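Local structure of histone acetyltransferase (Trypanosoma brucei brucei, 6IF4) at residues Y37-V42 / M48-P53. The protein probably acetylates lysines of histones as a MYST-family acetyltransferase, this piece being its presumed Tudor (chromo barrel-like) domain, of the SH3 clan. Sequence-based numbering, arbitrary orientation.
Sequences YYVHYV and MDRWLP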
ATOM      1  N   TYR B  37       5.217  -0.355   1.673  1.00 15.18           N
ATOM      2  CA  TYR B  37       4.663  -0.228   0.336  1.00 16.30           C
ATOM      3  C   TYR B  37       4.176   1.196   0.125  1.00 19.34           C
ATOM      4  O   TYR B  37       3.448   1.737   0.962  1.00 19.44           O
ATOM      5  CB  TYR B  37       3.517  -1.224   0.135  1.00 15.72           C
ATOM      6  CG  TYR B  37       3.876  -2.641   0.536  1.00 14.90           C
ATOM      7  CD1 TYR B  37       4.491  -3.503  -0.362  1.00 14.06           C
ATOM      8  CD2 TYR B  37       3.616  -3.110   1.820  1.00 23.52           C
ATOM      9  CE1 TYR B  37       4.827  -4.791   0.000  1.00 16.22           C
ATOM     10  CE2 TYR B  37       3.949  -4.398   2.191  1.00 21.21           C
ATOM     11  CZ  TYR B  37       4.553  -5.235   1.276  1.00 18.17           C
ATOM     12  OH  TYR B  37       4.890  -6.517   1.637  1.00 20.18           O
ATOM     13  N   TYR B  38       4.581   1.795  -0.990  1.00 16.27           N
ATOM     14  CA  TYR B  38       4.088   3.107  -1.383  1.00 11.55           C
ATOM     15  C   TYR B  38       2.843   2.873  -2.223  1.00 21.46           C
ATOM     16  O   TYR B  38       2.934   2.422  -3.368  1.00 22.33           O
ATOM     17  CB  TYR B  38       5.144   3.882  -2.166  1.00 16.29           C
ATOM     18  CG  TYR B  38       4.836   5.354  -2.292  1.00 17.42           C
ATOM     19  CD1 TYR B  38       4.764   6.165  -1.168  1.00 19.92           C
ATOM     20  CD2 TYR B  38       4.612   5.934  -3.534  1.00 18.67           C
ATOM     21  CE1 TYR B  38       4.481   7.513  -1.276  1.00 21.41           C
ATOM     22  CE2 TYR B  38       4.329   7.280  -3.652  1.00 17.87           C
ATOM     23  CZ  TYR B  38       4.264   8.065  -2.520  1.00 20.15           C
ATOM     24  OH  TYR B  38       3.981   9.407  -2.631  1.00 24.64           O
ATOM     25  N   VAL B  39       1.683   3.166  -1.652  1.00 15.85           N
ATOM     26  CA  VAL B  39       0.412   2.839  -2.282  1.00 23.06           C
ATOM     27  C   VAL B  39      -0.163   4.094  -2.913  1.00 22.45           C
ATOM     28  O   VAL B  39       0.013   5.208  -2.401  1.00 20.36           O
ATOM     29  CB  VAL B  39      -0.571   2.210  -1.273  1.00 22.03           C
ATOM     30  CG1 VAL B  39       0.147   1.191  -0.395  1.00 15.63           C
ATOM     31  CG2 VAL B  39      -1.251   3.272  -0.422  1.00 36.54           C
ATOM     32  N   HIS B  40      -0.816   3.919  -4.053  1.00 17.57           N
ATOM     33  CA  HIS B  40      -1.591   4.972  -4.684  1.00 17.50           C
ATOM     34  C   HIS B  40      -3.058   4.575  -4.646  1.00 22.91           C
ATOM     35  O   HIS B  40      -3.419   3.480  -5.091  1.00 15.66           O
ATOM     36  CB  HIS B  40      -1.137   5.209  -6.128  1.00 16.01           C
ATOM     37  CG  HIS B  40      -2.066   6.082  -6.916  1.00 17.11           C
ATOM     38  ND1 HIS B  40      -2.256   7.416  -6.626  1.00 13.31           N
ATOM     39  CD2 HIS B  40      -2.855   5.813  -7.983  1.00 22.94           C
ATOM     40  CE1 HIS B  40      -3.126   7.930  -7.476  1.00 18.77           C
ATOM     41  NE2 HIS B  40      -3.505   6.979  -8.311  1.00 16.72           N
ATOM     42  N   TYR B  41      -3.895   5.451  -4.100  1.00 20.69           N
ATOM     43  CA  TYR B  41      -5.324   5.190  -4.060  1.00 13.81           C
ATOM     44  C   TYR B  41      -5.883   5.479  -5.442  1.00 18.45           C
ATOM     45  O   TYR B  41      -5.699   6.572  -5.990  1.00 17.88           O
ATOM     46  CB  TYR B  41      -6.012   6.030  -2.991  1.00 12.94           C
ATOM     47  CG  TYR B  41      -5.507   5.713  -1.611  1.00 15.59           C
ATOM     48  CD1 TYR B  41      -6.086   4.703  -0.850  1.00 25.34           C
ATOM     49  CD2 TYR B  41      -4.433   6.408  -1.075  1.00 18.00           C
ATOM     50  CE1 TYR B  41      -5.612   4.407   0.413  1.00 12.33           C
ATOM     51  CE2 TYR B  41      -3.954   6.119   0.176  1.00 12.05           C
ATOM     52  CZ  TYR B  41      -4.545   5.121   0.918  1.00 16.14           C
ATOM     53  OH  TYR B  41      -4.059   4.843   2.170  1.00 19.80           O
ATOM     54  N   VAL B  42      -6.567   4.483  -5.997  1.00 16.91           N
ATOM     55  CA  VAL B  42      -6.952   4.493  -7.399  1.00 20.86           C
ATOM     56  C   VAL B  42      -7.883   5.652  -7.732  1.00 24.97           C
ATOM     57  O   VAL B  42      -7.810   6.221  -8.828  1.00 24.21           O
ATOM     58  CB  VAL B  42      -7.576   3.124  -7.719  1.00 22.38           C
ATOM     59  CG1 VAL B  42      -8.564   3.248  -8.815  1.00 31.07           C
ATOM     60  CG2 VAL B  42      -6.476   2.119  -8.047  1.00 24.72           C
ATOM     61  N   MET B  48      -2.510  11.914  -2.077  1.00 19.15           N
ATOM     62  CA  MET B  48      -2.914  10.988  -1.030  1.00 21.46           C
ATOM     63  C   MET B  48      -2.015   9.759  -0.931  1.00 23.97           C
ATOM     64  O   MET B  48      -2.216   8.952  -0.018  1.00 30.22           O
ATOM     65  CB  MET B  48      -4.366  10.551  -1.237  1.00 19.26           C
ATOM     66  CG  MET B  48      -5.337  11.718  -1.277  1.00 27.79           C
ATOM     67  SD  MET B  48      -5.395  12.595   0.297  1.00 38.47           S
ATOM     68  CE  MET B  48      -5.954  11.301   1.395  1.00 36.25           C
ATOM     69  N   ASP B  49      -1.085   9.615  -1.854  1.00 16.28           N
ATOM     70  CA  ASP B  49      -0.137   8.489  -1.848  1.00 13.48           C
ATOM     71  C   ASP B  49       0.626   8.447  -0.521  1.00 22.23           C
ATOM     72  O   ASP B  49       1.014   9.487  -0.013  1.00 20.93           O
ATOM     73  CB  ASP B  49       0.849   8.567  -2.986  1.00 14.86           C
ATOM     74  CG  ASP B  49       0.220   8.519  -4.358  1.00 19.87           C
ATOM     75  OD1 ASP B  49      -0.952   8.359  -4.457  1.00 23.10           O
ATOM     76  OD2 ASP B  49       0.938   8.600  -5.263  1.00 19.73           O
ATOM     77  N   ARG B  50       0.879   7.243  -0.046  1.00 18.43           N
ATOM     78  CA  ARG B  50       1.622   7.135   1.216  1.00 22.79           C
ATOM     79  C   ARG B  50       2.277   5.777   1.400  1.00 20.58           C
ATOM     80  O   ARG B  50       1.941   4.858   0.748  1.00 12.97           O
ATOM     81  CB  ARG B  50       0.703   7.339   2.418  1.00 18.85           C
ATOM     82  CG  ARG B  50      -0.570   6.539   2.406  1.00 40.58           C
ATOM     83  CD  ARG B  50      -1.499   7.124   3.455  1.00 38.31           C
ATOM     84  NE  ARG B  50      -2.131   8.265   2.841  1.00 47.83           N
ATOM     85  CZ  ARG B  50      -2.635   9.312   3.442  1.00 55.88           C
ATOM     86  NH1 ARG B  50      -2.583   9.438   4.746  1.00 45.85           N
ATOM     87  NH2 ARG B  50      -3.195  10.252   2.726  1.00 68.98           N
ATOM     88  N   TRP B  51       3.239   5.779   2.293  1.00 19.67           N
ATOM     89  CA  TRP B  51       3.909   4.546   2.681  1.00 16.03           C
ATOM     90  C   TRP B  51       3.090   3.841   3.756  1.00 19.63           C
ATOM     91  O   TRP B  51       2.687   4.463   4.743  1.00 19.95           O
ATOM     92  CB  TRP B  51       5.318   4.839   3.191  1.00 15.13           C
ATOM     93  CG  TRP B  51       6.267   5.269   2.121  1.00 21.32           C
ATOM     94  CD1 TRP B  51       6.604   6.549   1.794  1.00 17.36           C
ATOM     95  CD2 TRP B  51       7.003   4.419   1.234  1.00 15.98           C
ATOM     96  NE1 TRP B  51       7.505   6.549   0.760  1.00 16.49           N
ATOM     97  CE2 TRP B  51       7.767   5.254   0.396  1.00 15.51           C
ATOM     98  CE3 TRP B  51       7.091   3.033   1.067  1.00 19.93           C
ATOM     99  CZ2 TRP B  51       8.608   4.751  -0.594  1.00 17.41           C
ATOM    100  CZ3 TRP B  51       7.925   2.535   0.083  1.00 23.63           C
ATOM    101  CH2 TRP B  51       8.672   3.391  -0.736  1.00 17.30           C
ATOM    102  N   LEU B  52       2.843   2.549   3.570  1.00 19.36           N
ATOM    103  CA  LEU B  52       2.059   1.784   4.531  1.00 19.92           C
ATOM    104  C   LEU B  52       2.695   0.439   4.773  1.00 17.70           C
ATOM    105  O   LEU B  52       3.338  -0.132   3.875  1.00 18.80           O
ATOM    106  CB  LEU B  52       0.614   1.582   4.046  1.00 16.15           C
ATOM    107  CG  LEU B  52      -0.228   2.843   3.857  1.00 23.77           C
ATOM    108  CD1 LEU B  52      -1.547   2.508   3.176  1.00 13.99           C
ATOM    109  CD2 LEU B  52      -0.461   3.527   5.195  1.00 18.37           C
ATOM    110  N   PRO B  53       2.558  -0.119   5.977  1.00 15.70           N
ATOM    111  CA  PRO B  53       2.974  -1.493   6.228  1.00 13.80           C
ATOM    112  C   PRO B  53       1.948  -2.475   5.670  1.00 16.39           C
ATOM    113  O   PRO B  53       0.838  -2.107   5.282  1.00 16.12           O
ATOM    114  CB  PRO B  53       3.045  -1.568   7.752  1.00 22.26           C
ATOM    115  CG  PRO B  53       1.992  -0.608   8.197  1.00 16.01           C
ATOM    116  CD  PRO B  53       2.002   0.517   7.190  1.00 14.37           C
TER
HETATM  117  O   HOH W   1       3.190  10.192  -5.000  1.00 20.33           O
HETATM  118  O   HOH W   2      -3.626   8.367  -3.649  1.00 16.83           O
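H40 and D49 are joined by a direct side-chain hydrogen bond between strand 35-41 and the residues leading into strand 50-53: ND1 of H40 donates to OD1 of D49 over 2.7 Å, within the imidazole plane and on the syn side of the carboxylate. The two planes stand 82° apart. A carboxylate suits this place because both oxygens are used: one water donates to OD1 and accepts from the backbone N of Y41, while another joins OD2 to the hydroxyl of Y38.

Beyond D49 the strands pair as an antiparallel hairpin. Y37 and L52 exchange two backbone hydrogen bonds, as do V39 and R50, the R50 N to V39 O bond being the longer at 3.2 Å. R50, with several N-H groups to offer one carbonyl, folds back and grips M48 O side-on, NE making a shorter, straighter bond than NH2; M48 O also lies at the edge of the Y41 ring.

On the face of Y38 and W51, the broad indole receives CB of Y38 almost exactly over its six-membered ring, a CH-pi contact 3.6 Å from the centroid, while the phenol ring lies oblique to the indole. On the other face, branched apolar groups suit the packing: V39 CG2 meets L52 CD1 at 3.7 Å, V39 also touching L57 and L52 A12. The Y41 hydroxyl, hydrogen-bonded to T13 O, reaches the same L52 methyl from the opposite direction.

The hairpin edge of this SH3-like sheet thus has a polar, hydrated end and an aromatic flank, and the histidine-aspartate bond would probably favour a protonated imidazole.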